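Local coordinates for ErfK/YbiS/YcfS/YnhG family protein (Xylanimonas cellulosilytica, PDB 4LPQ) that probably acts as a peptidoglycan L,D-transpeptidase in cell wall synthesis, this chain comprising its putative peptidoglycan-binding and catalytic domains, at residues A[29-33]-A[106-110]; A[52-58]-A[71-76]; A[127-131]-A[178-182]; A[149-155]-A[163-168]. All coordinates share one frame; numbering follows the deposited sequence.

Contact 1. Residues A[29-33]-A[106-110]; sequences DLGYF and VRIIN
Gly31 and Phe33 take hold of both backbone polar groups of Ile108, forming a single beta bridge centred on Tyr32. Ile108 N donates to Gly31 O (2.9 Å), reaching it from above the carbonyl plane, while Phe33 N donates to Ile108 O (2.9 Å). The touching parts diverge by 51°, consistent with pairing limited to one bridge. Gly31, the first residue to leave helical angles, makes a Schellman motif; a CB at these backbone angles would jam against Leu30 O, which calls for glycine.

Tyr32 and Phe33 meet different isoleucines. Ile108 lies under one face of the Tyr32 ring: a chi2 of 90° carries its CD1 methyl to 3.7 Å from the ring centroid, only 9° off the normal, a CH-pi contact. Ile108 CB adds a touch on Tyr32 CD2 at 3.6 Å. Phe33 instead rests its CB on Ile109 CG1 at 3.7 Å.

The bridge thereby ties the helical domain to the catalytic sheet. Tyr32 leans on Ala51 and Ala55 of helix 43-56 and bonds through OH to Tyr76 O, Phe33 reaches Trp191 and Ala188 of helix 186-196, and strand 104-110 pairs on with strand 96-101, where Val106 and Arg107 face Ala99 in a classic beta bulge.

Contact 2. Residues A[52-58]-A[71-76]; sequences FQKAAGL and ALDAGY
Phe52 and Tyr76 both hold CG anti to the backbone N (chi1 -176° in each), and this shared choice turns the Phe52 ring toward helix 66-74 and the Tyr76 ring, just beyond that helix, toward the end of helix 43-56. Leu72 has the other common setting, CG beside its backbone N (chi1 -77°), which brings its branch across the Phe52 ring.

The Phe52 ring is met in two ways. Over one face sits Leu72 CD2, 3.6 Å from the centroid and 7° off the normal, a CH-pi contact placed over the ring centre, with Leu72 CG touching Phe52 CE2 at 3.7 Å. At the rim, Phe52 CZ abuts the backbone of helix 66-74, 3.5 Å from Ala71 C, and meets Ala71 CB as well. One face of the Tyr76 ring is met by Ala56 CA of helix 43-56, offset toward the rim, and Ala55 CB lies 3.8 Å from Tyr76 CE2. The same CE2 comes to 3.0 Å from Ala55 O, a close fit against a carbonyl that also accepts from Lys94 NZ. Small residues probably allow the close approach here: Ala56 CB and Ala71 CB face each other at 4.2 Å, and Leu58 CD1 fills in beside Ala71 CB.

Both helices end in Schellman motifs, at Gly57 and Gly75, where positive phi favours glycine. Helix 18-30 completes the three-helix peptidoglycan-binding-type domain, laying Leu27 against Phe52 and Leu72, and Leu23 against Leu72, while Ala55 meets Ile96 of strand 96-101.

Contact 3. Residues A[127-131]-A[178-182]; sequences RATTP and SHGCV
Thr130 turns its two branches to different partners on the chain carrying Cys181. With OG1 beside the backbone N and anti to the carbonyl carbon (chi1 -62°), the hydroxyl donates to Gly180 O at 2.7 Å, from above the carbonyl plane rather than on a lone pair; the same OG1 accepts from Gly114 N. The methyl CG2 goes to Val182 CG2, 4.1 Å away, the two side chains crossing at about a right angle. A valine in place of Thr130 would probably leave Gly180 O without this donor and Gly114 N without its acceptor.

Ala128, centre of an inverse gamma turn, lays CB on the His179 backbone, 3.5 Å from His179 O. A water lies 3.0 Å from Arg127 O and 2.8 Å from His179 O, bridging the segments. Within the SHGC sequence of the family, Ser178 OG accepts from Gly180 N in an ST turn and donates to Cys181 O at 2.7 Å, in plane on a lone pair. These bonds probably help hold the loop around Cys181, the predicted nucleophile.

Cys181 faces His167 of strand 164-168, Val182 starts strand 182-184 by pairing with Ala165, and Ala128 packs against Tyr119 of strand 118-121.

Contact 4. Residues A[149-155]-A[163-168]; sequences LELGDMW and GYAVHG
Trp155 and Gly168 form an antiparallel hydrogen-bonded pair, the backbone part of this contact: Trp155 N donates to Gly168 O at 3.0 Å, and Gly168 N donates to Trp155 O at 2.9 Å. Gly168 O takes a second donor, His167 ND1 at 2.8 Å, which arrives on the opposite face of the carbonyl plane from Trp155 N. The bond lies close to the imidazole plane, which helps to fix the ring's rotation, with NE2 on the Cys181 side. ND1 reaches the carbonyl of the next residue because CG sits between backbone N and carbonyl carbon (chi1 67°).

Packing over ring faces is the second kind. Met154, deposited as selenomethionine, crosses the His167 ring with CG 3.5 Å from its centroid, over the centre, and SE 3.6 Å from His167 CD2. Leu149 CD2 sits over one face of the Tyr164 ring, offset toward its rim, 3.7 Å from the centroid, while Leu149 CD1 fits over Gly163 CA, where any side chain would clash. A leucine replacing His167 would remove the ring nitrogens, and is likely to leave Gly168 O with one fewer donor and Met154 without its flat surface.

Glu150 comes nearest His167 by CG, its carboxylate accepting from Cys181 N and His179 N. The hairpin of strands 154-159 and 164-168 presents the predicted catalytic His167 beside the 178-182 loop, strand 182-184 pairing in parallel and Trp155 bonding to Asn190 of helix 186-196.

How the contacts relate
Side by side, the four contacts show chemistry following place in the fold. Contact 2 lies in the helical domain, and contact 1 joins that domain to the catalytic sheet; the two touch, Tyr32 of the first packing on Phe52 of the second and Lys54 bonding to Asn110. Contact 1 is buried and relies on backbone bonding between domains; contact 2, only partly buried, is almost wholly apolar. Contacts 3 and 4 lie within the catalytic domain, contact 4 nested in the loop closed by contact 3, and meet through Glu150 and His179. Contact 3 is buried yet largely polar, whereas partly buried contact 4 mixes strand pairing with ring-face packing. The centres of contacts 1 and 4 stand about 22 Å apart, though both reach the same sheet.

Contact 1. Residues A[29-33]-A[106-110]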
# COMPACT_ATOMS: atom_id res chain seq x y z
N ASP A 29 -14.35 -4.86 4.73
CA ASP A 29 -15.38 -5.29 3.77
C ASP A 29 -15.11 -4.82 2.36
O ASP A 29 -15.40 -5.52 1.35
CB ASP A 29 -16.78 -4.80 4.21
CG ASP A 29 -17.27 -5.43 5.52
OD1 ASP A 29 -16.76 -6.48 5.96
OD2 ASP A 29 -18.30 -4.87 6.01
N LEU A 30 -14.57 -3.60 2.22
CA LEU A 30 -14.29 -3.01 0.95
C LEU A 30 -12.96 -3.45 0.35
O LEU A 30 -12.65 -3.03 -0.79
CB LEU A 30 -14.34 -1.50 1.05
CG LEU A 30 -15.69 -0.86 1.32
CD1 LEU A 30 -15.49 0.64 1.55
CD2 LEU A 30 -16.63 -1.10 0.20
N GLY A 31 -12.17 -4.24 1.07
CA GLY A 31 -10.93 -4.76 0.55
C GLY A 31 -9.67 -4.00 0.83
O GLY A 31 -8.60 -4.34 0.35
N TYR A 32 -9.77 -2.96 1.67
CA TYR A 32 -8.59 -2.24 2.09
C TYR A 32 -7.91 -3.09 3.13
O TYR A 32 -8.54 -3.57 4.06
CB TYR A 32 -8.99 -0.85 2.63
CG TYR A 32 -9.52 -0.02 1.48
CD1 TYR A 32 -10.86 -0.10 1.08
CD2 TYR A 32 -8.70 0.78 0.70
CE1 TYR A 32 -11.32 0.58 -0.00
CE2 TYR A 32 -9.14 1.45 -0.44
CZ TYR A 32 -10.49 1.35 -0.80
OH TYR A 32 -10.90 2.07 -1.87
N PHE A 33 -6.61 -3.31 3.01
CA PHE A 33 -5.93 -4.32 3.83
C PHE A 33 -5.88 -3.93 5.27
O PHE A 33 -5.29 -2.92 5.66
CB PHE A 33 -4.50 -4.50 3.33
CG PHE A 33 -3.76 -5.56 4.11
CD1 PHE A 33 -4.03 -6.89 3.88
CD2 PHE A 33 -2.97 -5.23 5.13
CE1 PHE A 33 -3.44 -7.86 4.67
CE2 PHE A 33 -2.36 -6.16 5.87
CZ PHE A 33 -2.58 -7.48 5.68
N VAL A 106 -8.86 -7.44 -5.27
CA VAL A 106 -8.96 -8.30 -4.10
C VAL A 106 -8.57 -7.54 -2.83
O VAL A 106 -9.26 -7.62 -1.80
CB VAL A 106 -8.12 -9.60 -4.28
CG1 VAL A 106 -8.16 -10.49 -3.04
CG2 VAL A 106 -8.59 -10.34 -5.50
N ARG A 107 -7.47 -6.77 -2.93
CA ARG A 107 -7.06 -5.90 -1.83
C ARG A 107 -6.44 -4.65 -2.36
O ARG A 107 -5.79 -4.61 -3.42
CB ARG A 107 -6.00 -6.51 -0.84
CG ARG A 107 -6.39 -7.63 0.07
CD ARG A 107 -7.46 -7.32 1.10
NE ARG A 107 -7.63 -8.50 1.94
CZ ARG A 107 -8.38 -9.54 1.58
NH1 ARG A 107 -9.03 -9.58 0.43
NH2 ARG A 107 -8.44 -10.62 2.32
N ILE A 108 -6.64 -3.58 -1.58
CA ILE A 108 -5.96 -2.32 -1.77
C ILE A 108 -4.99 -2.16 -0.60
O ILE A 108 -5.45 -2.23 0.56
CB ILE A 108 -6.93 -1.11 -1.80
CG1 ILE A 108 -8.07 -1.29 -2.80
CG2 ILE A 108 -6.11 0.16 -2.09
CD1 ILE A 108 -9.29 -1.93 -2.26
N ILE A 109 -3.71 -1.86 -0.90
CA ILE A 109 -2.66 -1.83 0.10
C ILE A 109 -1.97 -0.47 0.02
O ILE A 109 -1.59 -0.05 -1.10
CB ILE A 109 -1.71 -3.03 -0.13
CG1 ILE A 109 -2.39 -4.32 0.25
CG2 ILE A 109 -0.42 -2.88 0.65
CD1 ILE A 109 -1.76 -5.56 -0.35
N ASN A 110 -1.78 0.18 1.19
CA ASN A 110 -1.01 1.42 1.17
C ASN A 110 0.43 1.14 0.75
O ASN A 110 1.08 0.21 1.19
CB ASN A 110 -1.03 1.99 2.58
CG ASN A 110 -0.36 3.35 2.67
OD1 ASN A 110 -0.73 4.25 1.93
ND2 ASN A 110 0.64 3.46 3.55

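Contact 2. Residues A[52-58]-A[71-76]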
# COMPACT_ATOMS: atom_id res chain seq x y z
N PHE A 52 -7.24 4.08 1.80
CA PHE A 52 -8.56 4.50 1.41
C PHE A 52 -8.61 5.92 0.90
O PHE A 52 -9.16 6.24 -0.14
CB PHE A 52 -9.54 4.32 2.56
CG PHE A 52 -10.95 4.66 2.14
CD1 PHE A 52 -11.68 3.76 1.41
CD2 PHE A 52 -11.48 5.89 2.36
CE1 PHE A 52 -12.88 4.11 0.86
CE2 PHE A 52 -12.73 6.24 1.84
CZ PHE A 52 -13.44 5.35 1.04
N GLN A 53 -8.03 6.83 1.68
CA GLN A 53 -7.97 8.25 1.29
C GLN A 53 -7.23 8.39 -0.02
O GLN A 53 -7.66 9.15 -0.89
CB GLN A 53 -7.41 9.16 2.38
CG GLN A 53 -8.26 9.22 3.63
CD GLN A 53 -7.69 10.03 4.70
OE1 GLN A 53 -6.51 9.99 5.01
NE2 GLN A 53 -8.60 10.79 5.33
N LYS A 54 -6.08 7.73 -0.16
CA LYS A 54 -5.39 7.72 -1.45
C LYS A 54 -6.26 7.25 -2.62
O LYS A 54 -6.33 7.88 -3.65
CB LYS A 54 -4.16 6.82 -1.35
CG LYS A 54 -3.02 7.41 -0.51
CD LYS A 54 -1.92 6.41 -0.27
CE LYS A 54 -0.64 7.01 0.19
NZ LYS A 54 0.45 5.95 0.20
N ALA A 55 -6.92 6.11 -2.42
CA ALA A 55 -7.69 5.53 -3.48
C ALA A 55 -8.79 6.52 -3.93
O ALA A 55 -9.09 6.69 -5.09
CB ALA A 55 -8.27 4.23 -3.02
N ALA A 56 -9.47 7.11 -2.94
CA ALA A 56 -10.62 7.96 -3.15
C ALA A 56 -10.20 9.37 -3.59
O ALA A 56 -11.10 10.21 -3.84
CB ALA A 56 -11.50 7.99 -1.91
N GLY A 57 -8.93 9.70 -3.61
CA GLY A 57 -8.48 11.01 -4.01
C GLY A 57 -8.62 12.11 -2.96
O GLY A 57 -8.73 13.28 -3.35
N LEU A 58 -8.67 11.70 -1.69
CA LEU A 58 -8.89 12.62 -0.59
C LEU A 58 -7.62 13.02 0.07
O LEU A 58 -6.59 12.35 -0.04
CB LEU A 58 -9.79 11.91 0.42
CG LEU A 58 -11.08 11.42 -0.17
CD1 LEU A 58 -11.82 10.71 0.86
CD2 LEU A 58 -11.89 12.57 -0.81
N ALA A 71 -17.17 9.02 1.28
CA ALA A 71 -16.57 8.08 0.34
C ALA A 71 -16.69 6.64 0.88
O ALA A 71 -16.89 5.69 0.10
CB ALA A 71 -15.15 8.52 0.07
N LEU A 72 -16.53 6.46 2.18
CA LEU A 72 -16.70 5.16 2.79
C LEU A 72 -18.11 4.63 2.53
O LEU A 72 -18.33 3.48 2.18
CB LEU A 72 -16.37 5.21 4.27
CG LEU A 72 -14.92 5.23 4.61
CD1 LEU A 72 -14.74 5.69 6.00
CD2 LEU A 72 -14.25 3.88 4.37
N ASP A 73 -19.09 5.52 2.77
CA ASP A 73 -20.49 5.13 2.58
C ASP A 73 -20.77 4.82 1.11
O ASP A 73 -21.61 3.91 0.82
CB ASP A 73 -21.41 6.22 3.05
CG ASP A 73 -21.47 6.30 4.62
OD1 ASP A 73 -21.06 5.42 5.33
OD2 ASP A 73 -22.06 7.24 5.12
N ALA A 74 -20.11 5.55 0.18
CA ALA A 74 -20.27 5.27 -1.23
C ALA A 74 -19.56 3.93 -1.62
O ALA A 74 -19.81 3.38 -2.70
CB ALA A 74 -19.70 6.39 -2.09
N GLY A 75 -18.74 3.39 -0.75
CA GLY A 75 -18.09 2.13 -1.01
C GLY A 75 -16.98 2.25 -2.03
O GLY A 75 -16.71 1.35 -2.80
N TYR A 76 -16.24 3.36 -2.05
CA TYR A 76 -15.25 3.62 -3.06
C TYR A 76 -14.19 2.51 -3.10
O TYR A 76 -13.57 2.19 -2.12
CB TYR A 76 -14.50 4.94 -2.90
CG TYR A 76 -13.55 5.20 -4.06
CD1 TYR A 76 -14.02 5.68 -5.27
CD2 TYR A 76 -12.28 4.73 -4.03
CE1 TYR A 76 -13.20 5.74 -6.39
CE2 TYR A 76 -11.44 4.78 -5.11
CZ TYR A 76 -11.90 5.23 -6.27
OH TYR A 76 -11.06 5.32 -7.37

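Contact 3. Residues A[127-131]-A[178-182]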
# COMPACT_ATOMS: atom_id res chain seq x y z
N ARG A 127 18.77 8.70 -9.73
CA ARG A 127 17.52 9.33 -9.43
C ARG A 127 16.46 8.28 -8.99
O ARG A 127 16.37 7.23 -9.58
CB ARG A 127 16.94 10.07 -10.64
CG ARG A 127 15.77 10.97 -10.27
CD ARG A 127 15.35 11.84 -11.41
NE ARG A 127 16.35 12.88 -11.61
CZ ARG A 127 16.51 13.96 -10.84
NH1 ARG A 127 15.71 14.21 -9.78
NH2 ARG A 127 17.45 14.82 -11.14
N ALA A 128 15.78 8.61 -7.91
CA ALA A 128 14.86 7.71 -7.26
C ALA A 128 13.48 7.64 -7.94
O ALA A 128 12.44 7.87 -7.36
CB ALA A 128 14.70 8.11 -5.83
N THR A 129 13.50 7.25 -9.15
CA THR A 129 12.34 7.04 -9.98
C THR A 129 11.90 5.58 -9.88
O THR A 129 12.74 4.70 -10.00
CB THR A 129 12.69 7.39 -11.48
OG1 THR A 129 13.20 8.73 -11.57
CG2 THR A 129 11.47 7.20 -12.42
N THR A 130 10.62 5.33 -9.79
CA THR A 130 10.06 3.99 -9.94
C THR A 130 9.60 3.84 -11.34
O THR A 130 8.86 4.72 -11.84
CB THR A 130 8.88 3.83 -8.97
OG1 THR A 130 9.37 3.97 -7.60
CG2 THR A 130 8.20 2.50 -9.12
N PRO A 131 10.00 2.77 -12.00
CA PRO A 131 9.64 2.71 -13.39
C PRO A 131 8.18 2.37 -13.62
O PRO A 131 7.60 1.61 -12.90
CB PRO A 131 10.50 1.56 -13.95
CG PRO A 131 10.84 0.75 -12.78
CD PRO A 131 10.88 1.68 -11.60
N SER A 178 10.71 6.45 -1.16
CA SER A 178 11.80 5.49 -1.39
C SER A 178 12.85 5.95 -2.37
O SER A 178 12.74 6.98 -2.99
CB SER A 178 11.21 4.14 -1.79
OG SER A 178 10.90 4.13 -3.14
N HIS A 179 13.84 5.07 -2.58
CA HIS A 179 14.81 5.26 -3.70
C HIS A 179 14.37 4.62 -4.99
O HIS A 179 15.11 4.60 -5.96
CB HIS A 179 16.18 4.72 -3.35
CG HIS A 179 16.92 5.56 -2.42
ND1 HIS A 179 18.16 5.21 -1.97
CD2 HIS A 179 16.71 6.81 -1.97
CE1 HIS A 179 18.67 6.17 -1.22
NE2 HIS A 179 17.84 7.19 -1.25
N GLY A 180 13.13 4.11 -5.01
CA GLY A 180 12.60 3.53 -6.18
C GLY A 180 11.81 2.26 -5.96
O GLY A 180 10.93 1.91 -6.79
N CYS A 181 12.15 1.44 -4.93
CA CYS A 181 11.33 0.27 -4.70
C CYS A 181 9.94 0.69 -4.17
O CYS A 181 9.71 1.85 -3.78
CB CYS A 181 11.99 -0.59 -3.71
SG CYS A 181 13.47 -1.43 -4.41
N VAL A 182 9.02 -0.28 -4.19
CA VAL A 182 7.68 -0.03 -3.70
C VAL A 182 7.49 -0.66 -2.37
O VAL A 182 7.50 -1.90 -2.26
CB VAL A 182 6.64 -0.55 -4.72
CG1 VAL A 182 5.25 -0.32 -4.23
CG2 VAL A 182 6.88 0.13 -6.11
O HOH W 1 15.81 4.45 -8.62

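Contact 4. Residues A[149-155]-A[163-168]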
# COMPACT_ATOMS: atom_id res chain seq x y z
N LEU A 149 19.63 -0.49 -4.03
CA LEU A 149 18.88 0.76 -4.26
C LEU A 149 18.54 1.43 -2.95
O LEU A 149 18.83 2.60 -2.72
CB LEU A 149 17.55 0.49 -5.04
CG LEU A 149 17.65 0.41 -6.54
CD1 LEU A 149 18.47 -0.83 -6.96
CD2 LEU A 149 16.23 0.34 -7.07
N GLU A 150 17.82 0.73 -2.12
CA GLU A 150 17.29 1.26 -0.87
C GLU A 150 18.33 1.31 0.24
O GLU A 150 19.17 0.42 0.29
CB GLU A 150 16.06 0.50 -0.40
CG GLU A 150 14.93 0.41 -1.43
CD GLU A 150 14.34 1.77 -1.87
OE1 GLU A 150 14.23 2.63 -1.06
OE2 GLU A 150 14.16 1.89 -3.07
N LEU A 151 18.20 2.28 1.13
CA LEU A 151 19.11 2.37 2.28
C LEU A 151 18.90 1.40 3.38
O LEU A 151 19.86 0.94 4.04
CB LEU A 151 19.01 3.78 2.84
CG LEU A 151 19.65 4.86 2.02
CD1 LEU A 151 19.56 6.19 2.73
CD2 LEU A 151 21.13 4.47 1.80
N GLY A 152 17.66 1.11 3.68
CA GLY A 152 17.43 0.13 4.78
C GLY A 152 17.28 -1.27 4.18
O GLY A 152 17.54 -1.54 2.97
N ASP A 153 16.88 -2.18 5.02
CA ASP A 153 16.60 -3.55 4.60
C ASP A 153 15.14 -3.67 4.12
O ASP A 153 14.25 -2.87 4.49
CB ASP A 153 16.86 -4.55 5.72
CG ASP A 153 18.35 -4.70 6.05
OD1 ASP A 153 19.25 -4.53 5.20
OD2 ASP A 153 18.58 -5.00 7.21
N MSE A 154 14.91 -4.69 3.35
CA MSE A 154 13.66 -4.98 2.74
C MSE A 154 13.16 -6.31 3.29
O MSE A 154 13.85 -7.34 3.30
CB MSE A 154 13.82 -5.20 1.23
CG MSE A 154 14.32 -3.93 0.54
SE MSE A 154 14.34 -4.09 -1.48
CE MSE A 154 15.53 -5.50 -1.51
N TRP A 155 11.88 -6.34 3.68
CA TRP A 155 11.22 -7.57 4.17
C TRP A 155 10.56 -8.34 3.06
O TRP A 155 9.63 -7.81 2.41
CB TRP A 155 10.21 -7.23 5.29
CG TRP A 155 9.49 -8.43 5.81
CD1 TRP A 155 8.16 -8.69 5.65
CD2 TRP A 155 10.04 -9.50 6.57
NE1 TRP A 155 7.86 -9.89 6.30
CE2 TRP A 155 9.00 -10.39 6.87
CE3 TRP A 155 11.35 -9.83 7.01
CZ2 TRP A 155 9.22 -11.57 7.55
CZ3 TRP A 155 11.57 -11.00 7.64
CH2 TRP A 155 10.51 -11.86 7.94
N GLY A 163 16.92 -4.32 -9.49
CA GLY A 163 16.78 -4.14 -8.06
C GLY A 163 15.47 -3.62 -7.56
O GLY A 163 15.23 -3.52 -6.39
N TYR A 164 14.60 -3.27 -8.47
CA TYR A 164 13.28 -2.75 -8.13
C TYR A 164 12.38 -3.91 -7.70
O TYR A 164 12.17 -4.91 -8.43
CB TYR A 164 12.61 -2.01 -9.27
CG TYR A 164 13.33 -0.77 -9.70
CD1 TYR A 164 13.13 0.42 -9.02
CD2 TYR A 164 14.15 -0.72 -10.75
CE1 TYR A 164 13.81 1.57 -9.32
CE2 TYR A 164 14.81 0.41 -11.10
CZ TYR A 164 14.63 1.59 -10.40
OH TYR A 164 15.33 2.72 -10.77
N ALA A 165 11.89 -3.77 -6.45
CA ALA A 165 11.10 -4.76 -5.80
C ALA A 165 9.94 -4.13 -5.07
O ALA A 165 9.93 -2.96 -4.72
CB ALA A 165 11.95 -5.51 -4.75
N VAL A 166 8.92 -4.96 -4.82
CA VAL A 166 7.87 -4.72 -3.80
C VAL A 166 8.35 -5.41 -2.53
O VAL A 166 8.78 -6.58 -2.56
CB VAL A 166 6.52 -5.31 -4.24
CG1 VAL A 166 5.44 -5.00 -3.20
CG2 VAL A 166 6.10 -4.71 -5.58
N HIS A 167 8.31 -4.70 -1.41
CA HIS A 167 8.80 -5.26 -0.14
C HIS A 167 8.16 -4.67 1.04
O HIS A 167 7.62 -3.55 0.96
CB HIS A 167 10.34 -5.10 -0.05
CG HIS A 167 10.78 -3.67 0.07
ND1 HIS A 167 10.92 -3.03 1.28
CD2 HIS A 167 11.09 -2.77 -0.88
CE1 HIS A 167 11.31 -1.78 1.04
NE2 HIS A 167 11.39 -1.59 -0.26
N GLY A 168 8.21 -5.35 2.15
CA GLY A 168 7.81 -4.75 3.41
C GLY A 168 8.85 -3.82 4.00
O GLY A 168 10.07 -3.97 3.80